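Local coordinates for protein fumarylacetoacetate hydrolase (PDB 5TI1) that probably hydrolyses fumarylacetoacetate to fumarate and acetoacetate, the last step of phenylalanine and tyrosine breakdown, using a bound divalent metal ion, at residues B[199-211]-B[215-227]. Sequence-based numbering, arbitrary orientation.
With MG (magnesium ion), chain K.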
loop_
_atom_site.group_PDB
_atom_site.type_symbol
_atom_site.label_atom_id
_atom_site.label_comp_id
_atom_site.label_asym_id
_atom_site.label_seq_id
_atom_site.Cartn_x
_atom_site.Cartn_y
_atom_site.Cartn_z
ATOM N N PRO B 199 -3.413 12.969 -16.798
ATOM C CA PRO B 199 -2.700 12.305 -17.892
ATOM C C PRO B 199 -1.783 11.217 -17.361
ATOM O O PRO B 199 -1.248 11.306 -16.252
ATOM C CB PRO B 199 -1.899 13.444 -18.542
ATOM C CG PRO B 199 -1.759 14.465 -17.481
ATOM C CD PRO B 199 -3.021 14.378 -16.647
ATOM N N VAL B 200 -1.596 10.184 -18.170
ATOM C CA VAL B 200 -0.831 9.010 -17.775
ATOM C C VAL B 200 0.322 8.855 -18.740
ATOM O O VAL B 200 0.113 8.730 -19.953
ATOM C CB VAL B 200 -1.694 7.742 -17.767
ATOM C CG1 VAL B 200 -0.820 6.530 -17.487
ATOM C CG2 VAL B 200 -2.799 7.869 -16.727
ATOM N N ARG B 201 1.535 8.840 -18.219
ATOM C CA ARG B 201 2.686 8.796 -19.103
ATOM C C ARG B 201 3.053 7.352 -19.379
ATOM O O ARG B 201 3.154 6.540 -18.446
ATOM C CB ARG B 201 3.885 9.535 -18.524
ATOM C CG ARG B 201 4.997 9.598 -19.571
ATOM C CD ARG B 201 6.092 10.569 -19.245
ATOM N NE ARG B 201 5.640 11.946 -19.035
ATOM C CZ ARG B 201 5.500 12.867 -19.987
ATOM N NH1 ARG B 201 5.742 12.575 -21.262
ATOM N NH2 ARG B 201 5.097 14.086 -19.659
ATOM N N ARG B 202 3.230 7.032 -20.661
ATOM C CA ARG B 202 3.678 5.713 -21.064
ATOM C C ARG B 202 4.971 5.385 -20.326
ATOM O O ARG B 202 5.935 6.165 -20.403
ATOM C CB ARG B 202 3.901 5.641 -22.575
ATOM C CG ARG B 202 4.455 4.299 -23.079
ATOM C CD ARG B 202 4.668 4.316 -24.607
ATOM N NE ARG B 202 3.442 4.653 -25.329
ATOM C CZ ARG B 202 2.508 3.769 -25.670
ATOM N NH1 ARG B 202 2.667 2.486 -25.370
ATOM N NH2 ARG B 202 1.408 4.168 -26.314
ATOM N N PRO B 203 5.024 4.283 -19.588
ATOM C CA PRO B 203 6.240 3.955 -18.833
ATOM C C PRO B 203 7.347 3.409 -19.720
ATOM O O PRO B 203 7.098 2.702 -20.697
ATOM C CB PRO B 203 5.755 2.887 -17.843
ATOM C CG PRO B 203 4.543 2.256 -18.523
ATOM C CD PRO B 203 3.892 3.392 -19.263
ATOM N N ASN B 204 8.583 3.766 -19.382
ATOM C CA ASN B 204 9.731 2.988 -19.809
ATOM C C ASN B 204 9.977 1.869 -18.802
ATOM O O ASN B 204 9.511 1.923 -17.667
ATOM C CB ASN B 204 10.975 3.862 -19.929
ATOM C CG ASN B 204 10.846 4.911 -21.011
ATOM O OD1 ASN B 204 10.483 4.612 -22.144
ATOM N ND2 ASN B 204 11.120 6.154 -20.657
ATOM N N GLY B 205 10.716 0.853 -19.227
ATOM C CA GLY B 205 11.038 -0.242 -18.326
ATOM C C GLY B 205 11.832 -1.304 -19.049
ATOM O O GLY B 205 12.231 -1.126 -20.200
ATOM N N GLN B 206 12.055 -2.419 -18.357
ATOM C CA GLN B 206 12.756 -3.549 -18.952
ATOM C C GLN B 206 11.792 -4.370 -19.796
ATOM O O GLN B 206 10.712 -4.747 -19.331
ATOM C CB GLN B 206 13.392 -4.433 -17.874
ATOM C CG GLN B 206 14.441 -3.732 -17.026
ATOM C CD GLN B 206 15.396 -4.700 -16.341
ATOM O OE1 GLN B 206 15.546 -5.853 -16.761
ATOM N NE2 GLN B 206 16.053 -4.229 -15.280
ATOM N N LEU B 207 12.188 -4.646 -21.032
ATOM C CA LEU B 207 11.402 -5.418 -21.979
ATOM C C LEU B 207 12.220 -6.625 -22.411
ATOM O O LEU B 207 13.421 -6.504 -22.678
ATOM C CB LEU B 207 11.023 -4.572 -23.207
ATOM C CG LEU B 207 10.453 -3.175 -22.951
ATOM C CD1 LEU B 207 10.321 -2.370 -24.261
ATOM C CD2 LEU B 207 9.115 -3.299 -22.236
ATOM N N LYS B 208 11.578 -7.786 -22.480
ATOM C CA LYS B 208 12.242 -9.017 -22.904
ATOM C C LYS B 208 11.737 -9.350 -24.300
ATOM O O LYS B 208 10.597 -9.798 -24.473
ATOM C CB LYS B 208 11.988 -10.157 -21.920
ATOM C CG LYS B 208 12.574 -11.508 -22.341
ATOM C CD LYS B 208 14.102 -11.527 -22.289
ATOM C CE LYS B 208 14.661 -12.902 -22.670
ATOM N NZ LYS B 208 14.271 -13.331 -24.057
ATOM N N LEU B 209 12.591 -9.104 -25.303
ATOM C CA LEU B 209 12.236 -9.375 -26.683
ATOM C C LEU B 209 12.520 -10.836 -27.022
ATOM O O LEU B 209 13.441 -11.441 -26.466
ATOM C CB LEU B 209 13.010 -8.454 -27.622
ATOM C CG LEU B 209 12.787 -6.968 -27.322
ATOM C CD1 LEU B 209 13.674 -6.103 -28.200
ATOM C CD2 LEU B 209 11.319 -6.585 -27.483
ATOM N N PRO B 210 11.732 -11.423 -27.931
ATOM C CA PRO B 210 11.877 -12.862 -28.211
ATOM C C PRO B 210 13.201 -13.238 -28.850
ATOM O O PRO B 210 13.618 -14.396 -28.729
ATOM C CB PRO B 210 10.706 -13.152 -29.159
ATOM C CG PRO B 210 10.419 -11.824 -29.809
ATOM C CD PRO B 210 10.661 -10.806 -28.734
ATOM N N ASP B 211 13.875 -12.306 -29.522
ATOM C CA ASP B 211 15.116 -12.620 -30.215
ATOM C C ASP B 211 16.342 -12.537 -29.317
ATOM O O ASP B 211 17.268 -13.343 -29.471
ATOM C CB ASP B 211 15.300 -11.679 -31.409
ATOM N N PRO B 215 17.402 -8.596 -21.439
ATOM C CA PRO B 215 16.361 -7.587 -21.657
ATOM C C PRO B 215 16.928 -6.243 -22.102
ATOM O O PRO B 215 18.113 -5.940 -21.948
ATOM C CB PRO B 215 15.689 -7.468 -20.285
ATOM C CG PRO B 215 16.742 -7.871 -19.327
ATOM C CD PRO B 215 17.501 -8.970 -20.017
ATOM N N VAL B 216 16.035 -5.426 -22.653
ATOM C CA VAL B 216 16.355 -4.074 -23.079
ATOM C C VAL B 216 15.561 -3.097 -22.224
ATOM O O VAL B 216 14.586 -3.458 -21.556
ATOM C CB VAL B 216 16.049 -3.845 -24.572
ATOM C CG1 VAL B 216 16.931 -4.730 -25.438
ATOM C CG2 VAL B 216 14.576 -4.104 -24.846
ATOM N N PHE B 217 16.004 -1.845 -22.249
ATOM C CA PHE B 217 15.297 -0.728 -21.638
ATOM C C PHE B 217 14.606 0.067 -22.740
ATOM O O PHE B 217 15.256 0.471 -23.699
ATOM C CB PHE B 217 16.279 0.162 -20.875
ATOM C CG PHE B 217 15.632 1.324 -20.177
ATOM C CD1 PHE B 217 15.049 1.159 -18.936
ATOM C CD2 PHE B 217 15.614 2.576 -20.758
ATOM C CE1 PHE B 217 14.462 2.217 -18.288
ATOM C CE2 PHE B 217 15.025 3.639 -20.109
ATOM C CZ PHE B 217 14.452 3.451 -18.869
ATOM N N GLY B 218 13.302 0.286 -22.611
ATOM C CA GLY B 218 12.630 1.026 -23.666
ATOM C C GLY B 218 11.186 1.321 -23.321
ATOM O O GLY B 218 10.671 0.911 -22.279
ATOM N N ALA B 219 10.531 2.044 -24.226
ATOM C CA ALA B 219 9.138 2.410 -24.011
ATOM C C ALA B 219 8.252 1.178 -24.103
ATOM O O ALA B 219 8.387 0.365 -25.024
ATOM C CB ALA B 219 8.692 3.460 -25.027
ATOM N N CYS B 220 7.362 1.032 -23.124
ATOM C CA CYS B 220 6.323 0.008 -23.161
ATOM C C CYS B 220 5.607 -0.026 -24.511
ATOM O O CYS B 220 5.182 1.009 -25.029
ATOM C CB CYS B 220 5.328 0.295 -22.037
ATOM S SG CYS B 220 3.738 -0.422 -22.273
ATOM N N ARG B 221 5.483 -1.223 -25.088
ATOM C CA ARG B 221 4.796 -1.415 -26.361
ATOM C C ARG B 221 3.423 -2.068 -26.226
ATOM O O ARG B 221 2.752 -2.267 -27.241
ATOM C CB ARG B 221 5.650 -2.261 -27.318
ATOM C CG ARG B 221 6.978 -1.631 -27.725
ATOM C CD ARG B 221 7.841 -2.631 -28.478
ATOM N NE ARG B 221 9.235 -2.204 -28.552
ATOM C CZ ARG B 221 10.213 -2.911 -29.114
ATOM N NH1 ARG B 221 9.958 -4.094 -29.661
ATOM N NH2 ARG B 221 11.451 -2.434 -29.128
ATOM N N LYS B 222 2.989 -2.420 -25.014
ATOM C CA LYS B 222 1.698 -3.079 -24.804
ATOM C C LYS B 222 0.994 -2.408 -23.622
ATOM O O LYS B 222 0.767 -3.013 -22.570
ATOM C CB LYS B 222 1.869 -4.576 -24.575
ATOM C CG LYS B 222 2.285 -5.339 -25.812
ATOM C CD LYS B 222 2.046 -6.828 -25.622
ATOM C CE LYS B 222 2.444 -7.611 -26.849
ATOM N NZ LYS B 222 2.154 -9.045 -26.629
ATOM N N LEU B 223 0.649 -1.141 -23.807
ATOM C CA LEU B 223 -0.061 -0.381 -22.792
ATOM C C LEU B 223 -1.554 -0.667 -22.883
ATOM O O LEU B 223 -2.159 -0.545 -23.958
ATOM C CB LEU B 223 0.215 1.108 -22.976
ATOM C CG LEU B 223 -0.388 2.048 -21.945
ATOM C CD1 LEU B 223 0.184 1.728 -20.535
ATOM C CD2 LEU B 223 -0.129 3.479 -22.371
ATOM N N ASP B 224 -2.153 -1.043 -21.758
ATOM C CA ASP B 224 -3.519 -1.537 -21.775
ATOM C C ASP B 224 -4.294 -0.937 -20.610
ATOM O O ASP B 224 -3.717 -0.449 -19.631
ATOM C CB ASP B 224 -3.538 -3.077 -21.724
ATOM C CG ASP B 224 -4.849 -3.672 -22.218
ATOM O OD1 ASP B 224 -5.765 -2.900 -22.568
ATOM O OD2 ASP B 224 -4.962 -4.916 -22.264
ATOM N N ILE B 225 -5.617 -0.954 -20.746
ATOM C CA ILE B 225 -6.517 -0.652 -19.638
ATOM C C ILE B 225 -6.808 -1.931 -18.876
ATOM O O ILE B 225 -6.542 -3.037 -19.362
ATOM C CB ILE B 225 -7.848 -0.047 -20.116
ATOM C CG1 ILE B 225 -8.702 -1.147 -20.758
ATOM C CG2 ILE B 225 -7.609 1.122 -21.057
ATOM C CD1 ILE B 225 -10.069 -0.703 -21.178
ATOM N N GLU B 226 -7.391 -1.788 -17.692
ATOM C CA GLU B 226 -8.125 -2.873 -17.051
ATOM C C GLU B 226 -9.393 -2.255 -16.493
ATOM O O GLU B 226 -9.334 -1.473 -15.535
ATOM C CB GLU B 226 -7.309 -3.571 -15.959
ATOM C CG GLU B 226 -6.077 -4.276 -16.513
ATOM C CD GLU B 226 -5.631 -5.457 -15.675
ATOM O OE1 GLU B 226 -5.081 -6.422 -16.247
ATOM O OE2 GLU B 226 -5.831 -5.420 -14.453
ATOM N N LEU B 227 -10.521 -2.561 -17.139
ATOM C CA LEU B 227 -11.821 -2.079 -16.697
ATOM C C LEU B 227 -12.196 -2.777 -15.402
ATOM O O LEU B 227 -12.298 -4.010 -15.366
ATOM C CB LEU B 227 -12.882 -2.341 -17.766
ATOM C CG LEU B 227 -14.328 -2.281 -17.258
ATOM C CD1 LEU B 227 -14.720 -0.863 -16.914
ATOM C CD2 LEU B 227 -15.272 -2.830 -18.313
HETATM MG MG MG K . -6.102 -5.142 -12.316
HETATM O O HOH W 1 0.754 0.368 -26.329
#
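R202 reaches across to the bend after strand 216-219, where its NH1 donates to C220 O (2.9 Å) from above the carbonyl plane. Its chain leaves with CG anti to the backbone N (chi1 177°) and bends at chi3, so that CD2 of L223 lies over one guanidinium face, toward its rim; a water at the edge links NH1 to L223 N. Arginine suits this buried, close-packed end because NE forms a salt bridge with D413 and NH2 bonds I411 O. Here too C220 N binds P203 O (3.0 Å), and the proline ring, with no N-H to satisfy, packs on C220 CB. Paired N-H···O bonds join L207 with V216 and G205 with G218, glycines whose backbones are almost fully extended. F217, exposed although its ring meets that of Y313 of the second subunit, sets CZ 3.7 Å from N204 CB. Toward the turn the packing is looser and nearer solvent: apolar L207 (CB) and L209 (CD1) rest on V216 CG2, while L209 CD2 lies 3.6 Å from NH1 of exposed R221. The whole is an antiparallel beta hairpin at the subunit interface; after the bend at 220-222, strand 223-233 carries E226, a magnesium ligand with D153, E228 and D260.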